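Local coordinates for BIFUNCTIONAL PROTEIN Proline utilization A (PutA) (Corynebacterium freiburgense, PDB 5UX5), which catalyses both steps of proline oxidation to glutamate, pairing an FAD-dependent proline dehydrogenase with an NAD-dependent aldehyde dehydrogenase in a single chain, at residues 574-588 with 907-921. Sequence-based numbering, arbitrary orientation.
Sequences LNTPGHSKFTPHNLV and VAQLGTWEDIESDVP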
ATOM      1  N   LEU A 574       2.060  26.871 -13.234  1.00 37.19           N
ATOM      2  CA  LEU A 574       2.936  27.349 -14.309  1.00 36.69           C
ATOM      3  C   LEU A 574       2.970  28.875 -14.382  1.00 44.56           C
ATOM      4  O   LEU A 574       4.002  29.463 -14.724  1.00 49.42           O
ATOM      5  CB  LEU A 574       2.487  26.796 -15.660  1.00 25.00           C
ATOM      6  CG  LEU A 574       2.694  25.343 -16.047  1.00 31.21           C
ATOM      7  CD1 LEU A 574       1.893  25.074 -17.316  1.00 33.39           C
ATOM      8  CD2 LEU A 574       4.179  25.067 -16.272  1.00 25.03           C
ATOM      9  N   ASN A 575       1.842  29.527 -14.123  1.00 43.46           N
ATOM     10  CA  ASN A 575       1.736  30.973 -14.216  1.00 49.52           C
ATOM     11  C   ASN A 575       2.141  31.670 -12.942  1.00 50.09           C
ATOM     12  O   ASN A 575       1.938  32.881 -12.829  1.00 52.88           O
ATOM     13  CB  ASN A 575       0.321  31.379 -14.609  1.00 64.23           C
ATOM     14  CG  ASN A 575      -0.007  30.983 -16.025  1.00 80.22           C
ATOM     15  OD1 ASN A 575       0.866  31.002 -16.913  1.00 80.87           O
ATOM     16  ND2 ASN A 575      -1.259  30.603 -16.253  1.00 83.93           N
ATOM     17  N   THR A 576       2.711  30.937 -11.995  1.00 50.59           N
ATOM     18  CA  THR A 576       3.146  31.518 -10.736  1.00 46.69           C
ATOM     19  C   THR A 576       4.141  32.647 -11.030  1.00 45.70           C
ATOM     20  O   THR A 576       4.910  32.562 -11.993  1.00 46.72           O
ATOM     21  CB  THR A 576       3.768  30.413  -9.868  1.00 40.27           C
ATOM     22  OG1 THR A 576       3.957  30.870  -8.534  1.00 40.30           O
ATOM     23  CG2 THR A 576       5.107  29.985 -10.412  1.00 44.61           C
ATOM     24  N   PRO A 577       4.085  33.757 -10.304  1.00 48.24           N
ATOM     25  CA  PRO A 577       4.956  34.885 -10.654  1.00 43.05           C
ATOM     26  C   PRO A 577       6.407  34.545 -10.372  1.00 40.34           C
ATOM     27  O   PRO A 577       6.747  34.006  -9.315  1.00 39.29           O
ATOM     28  CB  PRO A 577       4.457  36.024  -9.757  1.00 43.39           C
ATOM     29  CG  PRO A 577       3.814  35.342  -8.589  1.00 49.80           C
ATOM     30  CD  PRO A 577       3.262  34.029  -9.110  1.00 55.34           C
ATOM     31  N   GLY A 578       7.266  34.921 -11.307  1.00 38.03           N
ATOM     32  CA  GLY A 578       8.643  34.483 -11.256  1.00 37.72           C
ATOM     33  C   GLY A 578       9.443  35.128 -12.361  1.00 41.84           C
ATOM     34  O   GLY A 578       9.087  36.193 -12.868  1.00 45.62           O
ATOM     35  N   HIS A 579      10.534  34.467 -12.733  1.00 39.94           N
ATOM     36  CA  HIS A 579      11.538  35.076 -13.590  1.00 35.95           C
ATOM     37  C   HIS A 579      11.688  34.395 -14.943  1.00 37.84           C
ATOM     38  O   HIS A 579      12.573  34.780 -15.716  1.00 39.65           O
ATOM     39  CB  HIS A 579      12.858  35.097 -12.831  1.00 28.20           C
ATOM     40  CG  HIS A 579      12.761  35.824 -11.531  1.00 32.69           C
ATOM     41  ND1 HIS A 579      12.813  37.202 -11.447  1.00 29.87           N
ATOM     42  CD2 HIS A 579      12.544  35.375 -10.272  1.00 26.59           C
ATOM     43  CE1 HIS A 579      12.679  37.568 -10.186  1.00 30.97           C
ATOM     44  NE2 HIS A 579      12.496  36.479  -9.456  1.00 36.88           N
ATOM     45  N   SER A 580      10.811  33.447 -15.275  1.00 35.28           N
ATOM     46  CA  SER A 580      10.793  32.771 -16.565  1.00 31.44           C
ATOM     47  C   SER A 580       9.354  32.573 -17.014  1.00 34.92           C
ATOM     48  O   SER A 580       8.422  32.607 -16.207  1.00 41.14           O
ATOM     49  CB  SER A 580      11.498  31.426 -16.492  1.00 29.96           C
ATOM     50  OG  SER A 580      11.298  30.835 -15.219  1.00 32.04           O
ATOM     51  N   LYS A 581       9.175  32.369 -18.314  1.00 33.26           N
ATOM     52  CA  LYS A 581       7.852  32.189 -18.897  1.00 32.58           C
ATOM     53  C   LYS A 581       7.807  30.884 -19.677  1.00 38.70           C
ATOM     54  O   LYS A 581       8.724  30.575 -20.454  1.00 51.20           O
ATOM     55  CB  LYS A 581       7.461  33.368 -19.819  1.00 32.52           C
ATOM     56  CG  LYS A 581       6.059  33.216 -20.423  1.00 44.87           C
ATOM     57  CD  LYS A 581       5.608  34.367 -21.332  1.00 54.02           C
ATOM     58  CE  LYS A 581       6.413  34.495 -22.602  1.00 52.70           C
ATOM     59  NZ  LYS A 581       5.837  35.512 -23.532  1.00 52.24           N
ATOM     60  N   PHE A 582       6.716  30.142 -19.502  1.00 30.40           N
ATOM     61  CA  PHE A 582       6.558  28.825 -20.110  1.00 24.09           C
ATOM     62  C   PHE A 582       5.729  28.931 -21.384  1.00 27.84           C
ATOM     63  O   PHE A 582       4.762  29.689 -21.445  1.00 28.68           O
ATOM     64  CB  PHE A 582       5.908  27.861 -19.115  1.00 25.45           C
ATOM     65  CG  PHE A 582       5.602  26.502 -19.659  1.00 31.72           C
ATOM     66  CD1 PHE A 582       6.621  25.553 -19.827  1.00 36.96           C
ATOM     67  CD2 PHE A 582       4.288  26.135 -19.943  1.00 24.45           C
ATOM     68  CE1 PHE A 582       6.344  24.271 -20.286  1.00 21.35           C
ATOM     69  CE2 PHE A 582       4.002  24.859 -20.410  1.00 21.79           C
ATOM     70  CZ  PHE A 582       5.042  23.924 -20.577  1.00 25.50           C
ATOM     71  N   THR A 583       6.145  28.207 -22.414  1.00 30.56           N
ATOM     72  CA  THR A 583       5.389  28.101 -23.660  1.00 36.56           C
ATOM     73  C   THR A 583       5.186  26.627 -23.961  1.00 36.00           C
ATOM     74  O   THR A 583       6.177  25.913 -24.222  1.00 42.64           O
ATOM     75  CB  THR A 583       6.117  28.803 -24.801  1.00 31.88           C
ATOM     76  OG1 THR A 583       6.283  30.181 -24.449  1.00 38.27           O
ATOM     77  CG2 THR A 583       5.325  28.690 -26.106  1.00 24.05           C
ATOM     78  N   PRO A 584       3.953  26.133 -23.936  1.00 31.11           N
ATOM     79  CA  PRO A 584       3.728  24.696 -24.149  1.00 28.72           C
ATOM     80  C   PRO A 584       4.012  24.252 -25.570  1.00 30.14           C
ATOM     81  O   PRO A 584       3.935  25.025 -26.529  1.00 33.14           O
ATOM     82  CB  PRO A 584       2.242  24.513 -23.828  1.00 24.16           C
ATOM     83  CG  PRO A 584       1.625  25.887 -24.044  1.00 23.63           C
ATOM     84  CD  PRO A 584       2.714  26.849 -23.585  1.00 24.84           C
ATOM     85  N   HIS A 585       4.358  22.974 -25.681  1.00 25.73           N
ATOM     86  CA  HIS A 585       4.299  22.221 -26.924  1.00 24.90           C
ATOM     87  C   HIS A 585       2.904  22.328 -27.544  1.00 27.96           C
ATOM     88  O   HIS A 585       1.919  22.599 -26.845  1.00 31.50           O
ATOM     89  CB  HIS A 585       4.601  20.736 -26.650  1.00 26.46           C
ATOM     90  CG  HIS A 585       5.993  20.454 -26.186  1.00 26.15           C
ATOM     91  ND1 HIS A 585       6.298  19.381 -25.376  1.00 34.19           N
ATOM     92  CD2 HIS A 585       7.169  21.065 -26.458  1.00 23.34           C
ATOM     93  CE1 HIS A 585       7.597  19.361 -25.141  1.00 32.69           C
ATOM     94  NE2 HIS A 585       8.148  20.371 -25.789  1.00 32.73           N
ATOM     95  N   ASN A 586       2.798  22.074 -28.846  1.00 29.68           N
ATOM     96  CA  ASN A 586       1.494  21.975 -29.482  1.00 29.90           C
ATOM     97  C   ASN A 586       0.893  20.575 -29.411  1.00 37.83           C
ATOM     98  O   ASN A 586      -0.332  20.444 -29.274  1.00 26.10           O
ATOM     99  CB  ASN A 586       1.613  22.439 -30.925  1.00 32.21           C
ATOM    100  CG  ASN A 586       1.934  23.914 -31.005  1.00 35.90           C
ATOM    101  OD1 ASN A 586       1.525  24.687 -30.132  1.00 44.75           O
ATOM    102  ND2 ASN A 586       2.654  24.321 -32.042  1.00 27.91           N
ATOM    103  N   LEU A 587       1.724  19.531 -29.470  1.00 35.53           N
ATOM    104  CA  LEU A 587       1.257  18.154 -29.621  1.00 37.46           C
ATOM    105  C   LEU A 587       2.228  17.212 -28.922  1.00 35.54           C
ATOM    106  O   LEU A 587       3.432  17.259 -29.186  1.00 25.07           O
ATOM    107  CB  LEU A 587       1.129  17.772 -31.102  1.00 26.83           C
ATOM    108  CG  LEU A 587       0.744  16.364 -31.556  1.00 33.79           C
ATOM    109  CD1 LEU A 587      -0.593  15.859 -30.998  1.00 33.35           C
ATOM    110  CD2 LEU A 587       0.717  16.324 -33.066  1.00 36.24           C
ATOM    111  N   VAL A 588       1.708  16.370 -28.030  1.00 32.07           N
ATOM    112  CA  VAL A 588       2.476  15.308 -27.394  1.00 33.08           C
ATOM    113  C   VAL A 588       1.868  13.961 -27.766  1.00 35.51           C
ATOM    114  O   VAL A 588       0.642  13.815 -27.783  1.00 37.89           O
ATOM    115  CB  VAL A 588       2.502  15.478 -25.870  1.00 29.30           C
ATOM    116  CG1 VAL A 588       3.157  14.260 -25.236  1.00 23.48           C
ATOM    117  CG2 VAL A 588       3.222  16.774 -25.495  1.00 23.24           C
ATOM    118  N   VAL A 907       4.678  18.357 -15.562  1.00 19.84           N
ATOM    119  CA  VAL A 907       4.001  19.188 -16.549  1.00 20.12           C
ATOM    120  C   VAL A 907       4.959  20.197 -17.178  1.00 28.62           C
ATOM    121  O   VAL A 907       4.977  20.381 -18.401  1.00 27.44           O
ATOM    122  CB  VAL A 907       2.802  19.894 -15.899  1.00 24.12           C
ATOM    123  CG1 VAL A 907       2.321  21.004 -16.813  1.00 22.31           C
ATOM    124  CG2 VAL A 907       1.689  18.883 -15.589  1.00 22.33           C
ATOM    125  N   ALA A 908       5.787  20.856 -16.355  1.00 30.57           N
ATOM    126  CA  ALA A 908       6.676  21.904 -16.845  1.00 32.45           C
ATOM    127  C   ALA A 908       7.692  21.434 -17.895  1.00 34.59           C
ATOM    128  O   ALA A 908       8.316  22.287 -18.537  1.00 22.24           O
ATOM    129  CB  ALA A 908       7.416  22.543 -15.668  1.00 32.74           C
ATOM    130  N   GLN A 909       7.883  20.120 -18.091  1.00 29.73           N
ATOM    131  CA  GLN A 909       8.758  19.639 -19.159  1.00 20.62           C
ATOM    132  C   GLN A 909       8.109  19.718 -20.526  1.00 31.07           C
ATOM    133  O   GLN A 909       8.816  19.639 -21.539  1.00 32.32           O
ATOM    134  CB  GLN A 909       9.189  18.197 -18.932  1.00 20.60           C
ATOM    135  CG  GLN A 909       9.962  17.948 -17.684  1.00 24.66           C
ATOM    136  CD  GLN A 909      10.453  16.516 -17.569  1.00 30.25           C
ATOM    137  OE1 GLN A 909      11.524  16.258 -17.013  1.00 31.29           O
ATOM    138  NE2 GLN A 909       9.663  15.580 -18.077  1.00 37.68           N
ATOM    139  N   LEU A 910       6.787  19.816 -20.586  1.00 29.71           N
ATOM    140  CA  LEU A 910       6.097  19.661 -21.865  1.00 31.92           C
ATOM    141  C   LEU A 910       6.003  20.996 -22.595  1.00 36.47           C
ATOM    142  O   LEU A 910       4.960  21.439 -23.076  1.00 31.92           O
ATOM    143  CB  LEU A 910       4.727  19.022 -21.652  1.00 28.21           C
ATOM    144  CG  LEU A 910       4.853  17.593 -21.076  1.00 29.37           C
ATOM    145  CD1 LEU A 910       3.534  16.890 -21.021  1.00 21.33           C
ATOM    146  CD2 LEU A 910       5.889  16.740 -21.863  1.00 28.84           C
ATOM    147  N   GLY A 911       7.155  21.638 -22.688  1.00 39.73           N
ATOM    148  CA  GLY A 911       7.233  22.924 -23.346  1.00 41.96           C
ATOM    149  C   GLY A 911       8.640  23.452 -23.254  1.00 37.29           C
ATOM    150  O   GLY A 911       9.595  22.697 -23.064  1.00 38.14           O
ATOM    151  N   THR A 912       8.758  24.765 -23.368  1.00 35.35           N
ATOM    152  CA  THR A 912      10.062  25.408 -23.316  1.00 29.74           C
ATOM    153  C   THR A 912       9.959  26.645 -22.448  1.00 29.14           C
ATOM    154  O   THR A 912       8.904  27.272 -22.393  1.00 27.23           O
ATOM    155  CB  THR A 912      10.541  25.782 -24.708  1.00 31.07           C
ATOM    156  OG1 THR A 912       9.469  26.407 -25.425  1.00 37.74           O
ATOM    157  CG2 THR A 912      10.999  24.525 -25.457  1.00 22.65           C
ATOM    158  N   TRP A 913      11.057  26.986 -21.770  1.00 34.10           N
ATOM    159  CA  TRP A 913      11.113  28.140 -20.882  1.00 29.52           C
ATOM    160  C   TRP A 913      12.083  29.188 -21.415  1.00 36.47           C
ATOM    161  O   TRP A 913      13.097  28.864 -22.044  1.00 41.89           O
ATOM    162  CB  TRP A 913      11.536  27.736 -19.461  1.00 32.18           C
ATOM    163  CG  TRP A 913      10.510  26.929 -18.725  1.00 34.35           C
ATOM    164  CD1 TRP A 913      10.284  25.597 -18.843  1.00 35.23           C
ATOM    165  CD2 TRP A 913       9.551  27.412 -17.768  1.00 36.22           C
ATOM    166  NE1 TRP A 913       9.253  25.206 -18.016  1.00 33.98           N
ATOM    167  CE2 TRP A 913       8.783  26.302 -17.349  1.00 35.73           C
ATOM    168  CE3 TRP A 913       9.261  28.676 -17.237  1.00 27.61           C
ATOM    169  CZ2 TRP A 913       7.737  26.417 -16.429  1.00 26.75           C
ATOM    170  CZ3 TRP A 913       8.235  28.787 -16.311  1.00 25.01           C
ATOM    171  CH2 TRP A 913       7.487  27.667 -15.917  1.00 28.57           C
ATOM    172  N   GLU A 914      11.768  30.455 -21.138  1.00 37.60           N
ATOM    173  CA  GLU A 914      12.624  31.565 -21.526  1.00 31.43           C
ATOM    174  C   GLU A 914      12.762  32.549 -20.378  1.00 33.25           C
ATOM    175  O   GLU A 914      11.816  32.766 -19.621  1.00 37.11           O
ATOM    176  CB  GLU A 914      12.066  32.298 -22.748  1.00 37.02           C
ATOM    177  CG  GLU A 914      10.712  32.988 -22.531  1.00 50.43           C
ATOM    178  CD  GLU A 914      10.188  33.688 -23.790  1.00 57.83           C
ATOM    179  OE1 GLU A 914      10.999  34.194 -24.597  1.00 62.73           O
ATOM    180  OE2 GLU A 914       8.959  33.722 -23.987  1.00 56.34           O
ATOM    181  N   ASP A 915      13.941  33.153 -20.250  1.00 38.87           N
ATOM    182  CA  ASP A 915      14.087  34.258 -19.306  1.00 38.44           C
ATOM    183  C   ASP A 915      13.164  35.423 -19.687  1.00 34.05           C
ATOM    184  O   ASP A 915      12.910  35.681 -20.868  1.00 31.37           O
ATOM    185  CB  ASP A 915      15.548  34.723 -19.263  1.00 29.10           C
ATOM    186  CG  ASP A 915      16.439  33.826 -18.423  1.00 36.71           C
ATOM    187  OD1 ASP A 915      16.020  33.414 -17.330  1.00 47.70           O
ATOM    188  OD2 ASP A 915      17.568  33.519 -18.847  1.00 41.44           O
ATOM    189  N   ILE A 916      12.624  36.107 -18.676  1.00 33.51           N
ATOM    190  CA  ILE A 916      11.895  37.357 -18.873  1.00 30.02           C
ATOM    191  C   ILE A 916      12.569  38.462 -18.065  1.00 36.07           C
ATOM    192  O   ILE A 916      13.434  38.217 -17.228  1.00 36.21           O
ATOM    193  CB  ILE A 916      10.398  37.261 -18.504  1.00 30.53           C
ATOM    194  CG1 ILE A 916      10.178  36.945 -17.028  1.00 30.44           C
ATOM    195  CG2 ILE A 916       9.659  36.288 -19.404  1.00 25.64           C
ATOM    196  CD1 ILE A 916       8.686  36.699 -16.710  1.00 31.51           C
ATOM    197  N   GLU A 917      12.189  39.701 -18.365  1.00 42.37           N
ATOM    198  CA  GLU A 917      12.661  40.840 -17.588  1.00 35.84           C
ATOM    199  C   GLU A 917      11.887  40.907 -16.283  1.00 40.47           C
ATOM    200  O   GLU A 917      10.652  40.812 -16.268  1.00 50.32           O
ATOM    201  CB  GLU A 917      12.506  42.126 -18.373  1.00 43.40           C
ATOM    202  CG  GLU A 917      13.144  42.054 -19.737  1.00 62.90           C
ATOM    203  CD  GLU A 917      13.491  43.424 -20.274  1.00 82.59           C
ATOM    204  OE1 GLU A 917      14.427  43.510 -21.107  1.00 87.15           O
ATOM    205  OE2 GLU A 917      12.837  44.411 -19.844  1.00 86.61           O
ATOM    206  N   SER A 918      12.617  41.019 -15.183  1.00 39.04           N
ATOM    207  CA  SER A 918      11.981  41.070 -13.879  1.00 38.70           C
ATOM    208  C   SER A 918      12.942  41.734 -12.919  1.00 38.46           C
ATOM    209  O   SER A 918      14.146  41.806 -13.169  1.00 40.01           O
ATOM    210  CB  SER A 918      11.608  39.671 -13.383  1.00 40.82           C
ATOM    211  OG  SER A 918      12.780  38.894 -13.178  1.00 39.09           O
ATOM    212  N   ASP A 919      12.417  42.187 -11.799  1.00 37.97           N
ATOM    213  CA  ASP A 919      13.290  42.752 -10.797  1.00 46.69           C
ATOM    214  C   ASP A 919      13.571  41.683  -9.761  1.00 49.75           C
ATOM    215  O   ASP A 919      12.651  41.033  -9.260  1.00 53.24           O
ATOM    216  CB  ASP A 919      12.701  44.014 -10.175  1.00 60.06           C
ATOM    217  CG  ASP A 919      13.205  45.289 -10.865  1.00 66.09           C
ATOM    218  OD1 ASP A 919      14.399  45.632 -10.685  1.00 67.45           O
ATOM    219  OD2 ASP A 919      12.409  45.943 -11.573  1.00 65.54           O
ATOM    220  N   VAL A 920      14.852  41.465  -9.502  1.00 50.58           N
ATOM    221  CA  VAL A 920      15.323  40.486  -8.536  1.00 47.47           C
ATOM    222  C   VAL A 920      15.224  41.076  -7.135  1.00 46.08           C
ATOM    223  O   VAL A 920      15.559  42.251  -6.932  1.00 33.77           O
ATOM    224  CB  VAL A 920      16.762  40.069  -8.860  1.00 49.55           C
ATOM    225  CG1 VAL A 920      17.305  39.148  -7.777  1.00 56.36           C
ATOM    226  CG2 VAL A 920      16.801  39.395 -10.200  1.00 45.10           C
ATOM    227  N   PRO A 921      14.751  40.325  -6.148  1.00 44.62           N
ATOM    228  CA  PRO A 921      14.738  40.845  -4.775  1.00 45.82           C
ATOM    229  C   PRO A 921      16.144  40.866  -4.188  1.00 54.83           C
ATOM    230  O   PRO A 921      17.096  40.300  -4.730  1.00 49.51           O
ATOM    231  CB  PRO A 921      13.849  39.859  -4.028  1.00 32.67           C
ATOM    232  CG  PRO A 921      14.022  38.575  -4.780  1.00 31.85           C
ATOM    233  CD  PRO A 921      14.228  38.955  -6.232  1.00 30.98           C
TER
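Strands 580-584 and 911-915 run antiparallel, their axes 4.6 Å apart at closest approach. K581 pairs with E914, and T583 with T912, each through two backbone hydrogen bonds, and single bonds from I916 N to H579 O and from H585 N to L910 O extend the ladder at its two ends. F582 and W913 face each other as a non-hydrogen-bonded pair and share one side of the ribbon. CB of F582 sits over the indole, 3.5 Å from the centroid of the W913 six-membered ring and only 9° off its normal, while the phenyl plane is turned 48° from the indole. With CG of F582 opposite its backbone N (chi1 176°), the ring extends toward A908 and G911, and CE1 lies 3.3 Å from A908 O. That same carbonyl takes a bond from W913 NE1, nearly in the indole plane, which fixes the ring's rotation; R1050 adds a cation-pi contact to W913. L574 CD2 reaches W913 CZ2 at 3.8 Å. The other side of the ribbon carries K581 and E914, lying side by side in a long salt bridge, with 3.6 Å between K581 NZ and E914 OE2. At one end of the ribbon the H585 ring lies flat on the L910-G911 peptide, G911 CA standing 3.7 Å from its centroid. Toward the other, R940 holds S918 OG. This two-stranded antiparallel ribbon, between strands far apart in sequence, runs out from the Rossmann-type NAD-binding sheet, whose parallel part the chain enters past H585-N586, and probably corresponds to the beta-flap (oligomerisation) ribbon of aldehyde dehydrogenases.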